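Local atomic coordinates of putative S-adenosyl-L-methionine-dependent Methyltransferase (Methanococcus maripaludis, PDB entry 3DLC), a protein that binds S-adenosylmethionine and probably transfers its methyl group to an acceptor, possibly a sterol. Residues Ile81-Ile86 / Ile95-Gly100; Lys22-Pro27 / Asp157-Glu162. All coordinates share one frame; numbering follows the deposited sequence. Where two conformers were deposited one is given.

Interaction 1: Ile81-Ile86 / Ile95-Gly100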
ATOM      1  N   ILE A  81       2.406  11.387  12.102  1.00  8.61           N
ATOM      2  CA  ILE A  81       3.348  10.368  12.569  1.00  9.00           C
ATOM      3  C   ILE A  81       4.381  10.070  11.467  1.00  8.58           C
ATOM      4  O   ILE A  81       5.547   9.913  11.752  1.00  8.80           O
ATOM      5  CB  ILE A  81       2.635   9.090  13.001  1.00  9.84           C
ATOM      6  CG1 ILE A  81       1.853   9.337  14.261  1.00 12.57           C
ATOM      7  CG2 ILE A  81       3.636   7.959  13.140  1.00 14.37           C
ATOM      8  CD1 ILE A  81       1.058   8.123  14.739  1.00 15.85           C
ATOM      9  N   ALA A  82       3.915   9.946  10.230  1.00  8.09           N
ATOM     10  CA  ALA A  82       4.820   9.606   9.125  1.00  8.26           C
ATOM     11  C   ALA A  82       5.890  10.691   8.987  1.00  8.09           C
ATOM     12  O   ALA A  82       7.054  10.403   8.746  1.00  9.02           O
ATOM     13  CB  ALA A  82       4.045   9.422   7.815  1.00  9.00           C
ATOM     14  N   LEU A  83       5.484  11.954   9.115  1.00  8.33           N
ATOM     15  CA  LEU A  83       6.438  13.046   9.004  0.52  9.58           C
ATOM     16  C   LEU A  83       7.558  12.903  10.036  1.00  9.47           C
ATOM     17  O   LEU A  83       8.744  13.082   9.738  1.00 10.24           O
ATOM     18  CB  LEU A  83       5.742  14.416   9.152  0.52 11.15           C
ATOM     19  CG  LEU A  83       4.871  14.866   7.971  0.52 10.73           C
ATOM     20  CD1 LEU A  83       3.866  15.955   8.339  0.52 15.40           C
ATOM     21  CD2 LEU A  83       5.733  15.322   6.799  0.52 10.68           C
ATOM     22  N   LYS A  84       7.174  12.583  11.263  1.00  9.39           N
ATOM     23  CA  LYS A  84       8.129  12.386  12.336  1.00 10.85           C
ATOM     24  C   LYS A  84       9.013  11.182  12.007  1.00  9.83           C
ATOM     25  O   LYS A  84      10.229  11.230  12.179  1.00 10.35           O
ATOM     26  CB  LYS A  84       7.449  12.157  13.684  1.00 11.92           C
ATOM     27  CG  LYS A  84       8.425  11.921  14.807  1.00 17.87           C
ATOM     28  CD  LYS A  84       7.761  11.610  16.151  1.00 22.59           C
ATOM     29  CE  LYS A  84       8.806  11.514  17.280  1.00 24.59           C
ATOM     30  NZ  LYS A  84       9.700  10.299  17.196  1.00 24.18           N
ATOM     31  N   ASN A  85       8.415  10.076  11.553  1.00  9.60           N
ATOM     32  CA  ASN A  85       9.196   8.885  11.245  1.00  9.05           C
ATOM     33  C   ASN A  85      10.219   9.102  10.134  1.00  8.21           C
ATOM     34  O   ASN A  85      11.373   8.646  10.226  1.00  9.30           O
ATOM     35  CB  ASN A  85       8.281   7.706  10.875  1.00  8.02           C
ATOM     36  CG  ASN A  85       7.514   7.162  12.062  1.00  9.68           C
ATOM     37  OD1 ASN A  85       7.933   7.362  13.214  1.00 11.50           O
ATOM     38  ND2 ASN A  85       6.420   6.454  11.810  1.00  8.90           N
ATOM     39  N   ILE A  86       9.813   9.810   9.087  1.00  8.79           N
ATOM     40  CA  ILE A  86      10.670  10.098   7.959  0.54  7.79           C
ATOM     41  C   ILE A  86      11.842  10.986   8.392  1.00  8.39           C
ATOM     42  O   ILE A  86      12.995  10.777   8.011  1.00  9.86           O
ATOM     43  CB  ILE A  86       9.837  10.688   6.817  0.54  6.47           C
ATOM     44  CG1 ILE A  86       8.922   9.607   6.255  0.54  9.65           C
ATOM     45  CG2 ILE A  86      10.725  11.163   5.704  0.54  8.26           C
ATOM     46  CD1 ILE A  86       7.779  10.148   5.513  0.54 12.10           C
ATOM     47  N   ILE A  95      11.236  11.174   0.729  1.00  7.68           N
ATOM     48  CA  ILE A  95       9.832  10.875   0.850  1.00  7.34           C
ATOM     49  C   ILE A  95       9.068  12.152   1.189  1.00  8.11           C
ATOM     50  O   ILE A  95       9.370  12.840   2.157  1.00 10.46           O
ATOM     51  CB  ILE A  95       9.564   9.854   1.966  1.00  8.13           C
ATOM     52  CG1 ILE A  95      10.329   8.560   1.719  1.00  8.13           C
ATOM     53  CG2 ILE A  95       8.050   9.551   2.097  1.00  8.96           C
ATOM     54  CD1 ILE A  95      10.509   7.697   2.997  1.00  9.32           C
ATOM     55  N   GLN A  96       8.113  12.469   0.336  1.00  7.68           N
ATOM     56  CA  GLN A  96       7.198  13.583   0.534  1.00  7.54           C
ATOM     57  C   GLN A  96       5.860  13.047   1.000  1.00  8.31           C
ATOM     58  O   GLN A  96       5.294  12.175   0.338  1.00  9.00           O
ATOM     59  CB  GLN A  96       6.978  14.337  -0.780  1.00  9.36           C
ATOM     60  CG  GLN A  96       6.021  15.499  -0.600  1.00 11.15           C
ATOM     61  CD  GLN A  96       5.728  16.254  -1.882  1.00 15.09           C
ATOM     62  OE1 GLN A  96       6.203  15.901  -2.964  1.00 23.64           O
ATOM     63  NE2 GLN A  96       4.956  17.330  -1.763  1.00 21.71           N
ATOM     64  N   ILE A  97       5.350  13.550   2.116  1.00  8.48           N
ATOM     65  CA  ILE A  97       4.044  13.148   2.612  1.00  9.41           C
ATOM     66  C   ILE A  97       3.000  13.998   1.905  1.00 10.76           C
ATOM     67  O   ILE A  97       3.119  15.216   1.834  1.00 14.33           O
ATOM     68  CB  ILE A  97       3.997  13.297   4.162  1.00 11.62           C
ATOM     69  CG1 ILE A  97       5.108  12.469   4.858  1.00 14.56           C
ATOM     70  CG2 ILE A  97       2.652  12.934   4.703  1.00 15.64           C
ATOM     71  CD1 ILE A  97       5.191  10.993   4.581  1.00 20.14           C
ATOM     72  N   VAL A  98       1.989  13.324   1.358  1.00  9.63           N
ATOM     73  CA  VAL A  98       0.898  13.983   0.638  1.00 10.25           C
ATOM     74  C   VAL A  98      -0.435  13.648   1.295  1.00  9.21           C
ATOM     75  O   VAL A  98      -0.827  12.496   1.421  1.00  9.63           O
ATOM     76  CB  VAL A  98       0.899  13.537  -0.826  1.00 10.48           C
ATOM     77  CG1 VAL A  98      -0.200  14.225  -1.597  1.00 13.10           C
ATOM     78  CG2 VAL A  98       2.284  13.748  -1.452  1.00 12.97           C
ATOM     79  N   GLN A  99      -1.116  14.686   1.725  1.00  8.92           N
ATOM     80  CA  GLN A  99      -2.431  14.556   2.330  1.00  8.81           C
ATOM     81  C   GLN A  99      -3.428  14.408   1.201  1.00  8.74           C
ATOM     82  O   GLN A  99      -3.576  15.310   0.370  1.00 11.10           O
ATOM     83  CB  GLN A  99      -2.718  15.809   3.179  1.00  9.76           C
ATOM     84  CG  GLN A  99      -4.043  15.872   3.827  1.00 12.22           C
ATOM     85  CD  GLN A  99      -4.156  14.915   4.970  1.00 12.03           C
ATOM     86  OE1 GLN A  99      -3.264  14.823   5.833  1.00 14.32           O
ATOM     87  NE2 GLN A  99      -5.278  14.187   5.007  1.00 13.93           N
ATOM     88  N   GLY A 100      -4.108  13.281   1.106  1.00  8.36           N
ATOM     89  CA  GLY A 100      -5.083  13.105   0.053  1.00  8.48           C
ATOM     90  C   GLY A 100      -5.626  11.701   0.018  1.00  7.51           C
ATOM     91  O   GLY A 100      -5.212  10.817   0.742  1.00  8.37           O
TER
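Ile86 and Ala82 of the helix meet Ile95 and Ile97 of the edge strand in an interface made wholly of hydrocarbon. Helix segment 81-86 runs antiparallel to strand 95-99, at 175°, with the axes 9.2 Å apart, a spacing that aliphatic side chains from both elements fill. Ile97 occupies the middle. Its CD1 rests 3.8 Å from the small CB of Ala82, consistent with a close approach of the helix. Ile86 packs beside both strand isoleucines, although the position of its CD1 in the conformer given is doubtful. In Ile86, CG2 stands anti to the backbone N (chi1 -69°, measured to CG1), which sets this methyl against Ile95, 4.1 Å from its CB. This buried side is closed further by Ser58, Ile59 and Ala62 of helix 56-64, all against Ile95, and by Leu91 and Asn92, which touch Ile86.

The other margin is more open. Leu83 sits on an exposed part of the helix and brings only its end inward: in the conformer given, CD2 lies obliquely across Ile97, 3.5 Å from its CG1. A branched aliphatic residue suits this margin because it can cover the flank of Ile97 while the rest of it faces solvent. On the strand, Gln96 points away from the helix, as a polar residue at an exposed site should, whereas the isoleucines either side of it in sequence point in. Backbone bonds from Gln96 and Val98 tie the strand to its parallel neighbour 66-73. In the order strand 66-73, helix 76-88, strand 95-99, with the two strands parallel, the helix forms the crossover of a right-handed beta-alpha-beta unit of the Rossmann-like methyltransferase fold.

Interaction 2: Lys22-Pro27 / Asp157-Glu162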
ATOM      1  N   LYS A  22       6.553  -0.601  13.879  1.00  8.12           N
ATOM      2  CA  LYS A  22       7.902  -0.476  14.476  0.52  8.74           C
ATOM      3  C   LYS A  22       8.347  -1.711  15.232  1.00  8.20           C
ATOM      4  O   LYS A  22       9.511  -1.826  15.622  1.00  9.65           O
ATOM      5  CB  LYS A  22       7.954   0.723  15.454  0.52  8.96           C
ATOM      6  CG  LYS A  22       7.965   2.095  14.734  0.52 10.89           C
ATOM      7  CD  LYS A  22       7.882   3.321  15.636  0.52 14.15           C
ATOM      8  CE  LYS A  22       8.014   4.618  14.804  0.52 14.68           C
ATOM      9  NZ  LYS A  22       7.522   5.853  15.520  0.52 13.50           N
ATOM     10  N   THR A  23       7.401  -2.615  15.470  1.00  8.24           N
ATOM     11  CA  THR A  23       7.667  -3.804  16.270  1.00  8.54           C
ATOM     12  C   THR A  23       7.353  -5.079  15.495  1.00  8.63           C
ATOM     13  O   THR A  23       8.155  -5.551  14.684  1.00  9.20           O
ATOM     14  CB  THR A  23       6.976  -3.718  17.669  1.00 10.21           C
ATOM     15  OG1 THR A  23       5.557  -3.632  17.545  1.00  9.41           O
ATOM     16  CG2 THR A  23       7.514  -2.562  18.495  1.00 11.24           C
ATOM     17  N   LEU A  24       6.191  -5.629  15.720  1.00  8.41           N
ATOM     18  CA  LEU A  24       5.822  -6.915  15.148  1.00  9.05           C
ATOM     19  C   LEU A  24       5.923  -6.951  13.621  1.00  8.93           C
ATOM     20  O   LEU A  24       6.401  -7.927  13.052  1.00  9.40           O
ATOM     21  CB  LEU A  24       4.400  -7.220  15.575  1.00 10.54           C
ATOM     22  CG  LEU A  24       3.899  -8.574  15.161  1.00 13.35           C
ATOM     23  CD1 LEU A  24       4.786  -9.687  15.726  1.00 13.77           C
ATOM     24  CD2 LEU A  24       2.457  -8.714  15.591  1.00 15.65           C
ATOM     25  N   PHE A  25       5.487  -5.893  12.948  1.00  7.77           N
ATOM     26  CA  PHE A  25       5.514  -5.880  11.489  1.00  7.58           C
ATOM     27  C   PHE A  25       6.837  -5.390  10.902  1.00  7.62           C
ATOM     28  O   PHE A  25       7.058  -5.495   9.700  1.00  8.46           O
ATOM     29  CB  PHE A  25       4.412  -4.987  10.892  1.00  7.43           C
ATOM     30  CG  PHE A  25       3.017  -5.509  10.953  1.00  7.96           C
ATOM     31  CD1 PHE A  25       2.657  -6.626  11.670  1.00  8.92           C
ATOM     32  CD2 PHE A  25       2.035  -4.804  10.306  1.00  8.54           C
ATOM     33  CE1 PHE A  25       1.319  -7.006  11.741  1.00  9.73           C
ATOM     34  CE2 PHE A  25       0.709  -5.203  10.377  1.00 10.13           C
ATOM     35  CZ  PHE A  25       0.351  -6.297  11.052  1.00  9.82           C
ATOM     36  N   ALA A  26       7.720  -4.853  11.734  1.00  8.31           N
ATOM     37  CA  ALA A  26       8.918  -4.202  11.192  1.00  8.01           C
ATOM     38  C   ALA A  26       9.671  -5.010  10.121  1.00  8.06           C
ATOM     39  O   ALA A  26      10.088  -4.448   9.109  1.00  8.05           O
ATOM     40  CB  ALA A  26       9.892  -3.778  12.297  1.00  9.40           C
ATOM     41  N   PRO A  27       9.889  -6.316  10.318  1.00  8.11           N
ATOM     42  CA  PRO A  27      10.669  -7.037   9.317  1.00  8.19           C
ATOM     43  C   PRO A  27      10.024  -7.185   7.941  1.00  7.84           C
ATOM     44  O   PRO A  27      10.723  -7.431   6.949  1.00  8.42           O
ATOM     45  CB  PRO A  27      10.854  -8.421   9.926  1.00 10.25           C
ATOM     46  CG  PRO A  27      10.080  -8.495  11.064  1.00 15.30           C
ATOM     47  CD  PRO A  27       9.587  -7.158  11.484  1.00  9.57           C
ATOM     48  N   ASP A 157       3.735 -16.395   9.014  1.00  9.30           N
ATOM     49  CA  ASP A 157       3.328 -17.383  10.025  1.00  9.93           C
ATOM     50  C   ASP A 157       3.658 -16.889  11.441  1.00  9.88           C
ATOM     51  O   ASP A 157       2.850 -17.058  12.383  1.00 11.08           O
ATOM     52  CB  ASP A 157       3.970 -18.731   9.729  1.00 12.09           C
ATOM     53  CG  ASP A 157       3.375 -19.417   8.502  1.00 13.32           C
ATOM     54  OD1 ASP A 157       2.322 -18.951   7.978  1.00 14.73           O
ATOM     55  OD2 ASP A 157       3.960 -20.460   8.117  1.00 17.02           O
ATOM     56  N   SER A 158       4.840 -16.311  11.632  1.00 10.33           N
ATOM     57  CA  SER A 158       5.217 -15.870  12.973  1.00 10.24           C
ATOM     58  C   SER A 158       4.392 -14.683  13.400  1.00 10.07           C
ATOM     59  O   SER A 158       3.935 -14.588  14.555  1.00 10.76           O
ATOM     60  CB  SER A 158       6.694 -15.576  13.106  1.00 12.70           C
ATOM     61  OG  SER A 158       7.113 -14.530  12.289  1.00 13.44           O
ATOM     62  N   ILE A 159       4.188 -13.748  12.486  1.00  8.70           N
ATOM     63  CA  ILE A 159       3.398 -12.568  12.810  1.00  8.89           C
ATOM     64  C   ILE A 159       1.954 -12.928  13.051  1.00  9.69           C
ATOM     65  O   ILE A 159       1.320 -12.419  13.983  1.00 10.84           O
ATOM     66  CB  ILE A 159       3.529 -11.490  11.698  1.00  8.88           C
ATOM     67  CG1 ILE A 159       4.940 -10.943  11.706  1.00 10.25           C
ATOM     68  CG2 ILE A 159       2.479 -10.376  11.884  1.00 11.17           C
ATOM     69  CD1 ILE A 159       5.287 -10.074  10.513  1.00 11.33           C
ATOM     70  N   SER A 160       1.425 -13.851  12.255  1.00 10.59           N
ATOM     71  CA  SER A 160       0.027 -14.205  12.406  0.51 11.16           C
ATOM     72  C   SER A 160      -0.237 -14.768  13.800  1.00 10.55           C
ATOM     73  O   SER A 160      -1.249 -14.443  14.427  1.00 12.90           O
ATOM     74  CB  SER A 160      -0.447 -15.173  11.299  0.51 11.06           C
ATOM     75  OG  SER A 160      -0.278 -14.638   9.989  0.51 14.01           O
ATOM     76  N   ALA A 161       0.656 -15.613  14.291  1.00 11.61           N
ATOM     77  CA  ALA A 161       0.465 -16.184  15.595  1.00 11.74           C
ATOM     78  C   ALA A 161       0.354 -15.100  16.656  1.00 12.77           C
ATOM     79  O   ALA A 161      -0.515 -15.147  17.544  1.00 13.22           O
ATOM     80  CB  ALA A 161       1.579 -17.145  15.928  1.00 13.46           C
ATOM     81  N   GLU A 162       1.215 -14.095  16.566  1.00 12.13           N
ATOM     82  CA  GLU A 162       1.186 -13.009  17.541  0.55 12.38           C
ATOM     83  C   GLU A 162      -0.054 -12.126  17.356  1.00 11.75           C
ATOM     84  O   GLU A 162      -0.669 -11.685  18.349  1.00 13.35           O
ATOM     85  CB  GLU A 162       2.458 -12.170  17.481  0.55 13.15           C
ATOM     86  CG  GLU A 162       2.521 -11.135  18.570  0.55 16.08           C
ATOM     87  CD  GLU A 162       2.568 -11.709  19.967  0.55 21.94           C
ATOM     88  OE1 GLU A 162       2.752 -12.936  20.131  0.55 22.75           O
ATOM     89  OE2 GLU A 162       2.442 -10.900  20.914  0.55 26.74           O
TER
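The turn linking helices 11-22 and 28-40, probably part of the N-terminal cover over the S-adenosylmethionine site, packs here on helix 153-166, and Leu24 and Ile159 carry most of the contact. A type I beta turn from Thr23 to Ala26, closed by the bond from Ala26 N to Thr23 O, presents Leu24 and Phe25 at its two central positions. The leucine CG stands opposite its own backbone N (chi1 -175°), directing the isobutyl group at the helix, where the side chain runs past that of Ile159 in the opposite direction with Leu24 CG 4.0 Å from Ile159 CG2. Both leucine methyls lie against one side of the Glu162 CB-CG segment: Leu24 CD1 is 3.8 Å from Glu162 CB, and Leu24 CD2 lies equally close to Glu162 CG. Glutamate suits this margin because its methylenes can pack on Leu24 while, in the conformer given, its carboxylate leads off to a salt bridge with Arg165. An alanine in place of Leu24 would probably leave a gap over Ile159 and strip the cover from the methylenes of Glu162. Deeper in, Phe25 meets Ile159 at about a right angle, Phe25 CE1 3.6 Å from Ile159 CG2, and its ring also packs edge-to-face with Phe150. Large and apolar, Phe25 lies beside Tyr29 and Arg118, which bind S-adenosylmethionine: a hydrophobic contact beside the cofactor pocket, consistent with a class I methyltransferase.

Overall arrangement
Interaction 1 belongs to the Rossmann-like core and interaction 2 probably to the cover over it; their centres lie 23 Å apart, and interaction 1 falls within the chain between the two halves of interaction 2. They meet directly where Lys22 NZ comes within 2.8 Å of Asn85 OD1, a probable hydrogen bond between segments 22-27 and 81-86 made by residues that do not touch across their own contacts. Interaction 2 lies beside the S-adenosylmethionine pocket, the Phe25 side chain about 5 Å from the cofactor. Interaction 1 stands back from it, with the Ala82 side chain about 9 Å away, but its strand leads to Gly100, which touches the cofactor.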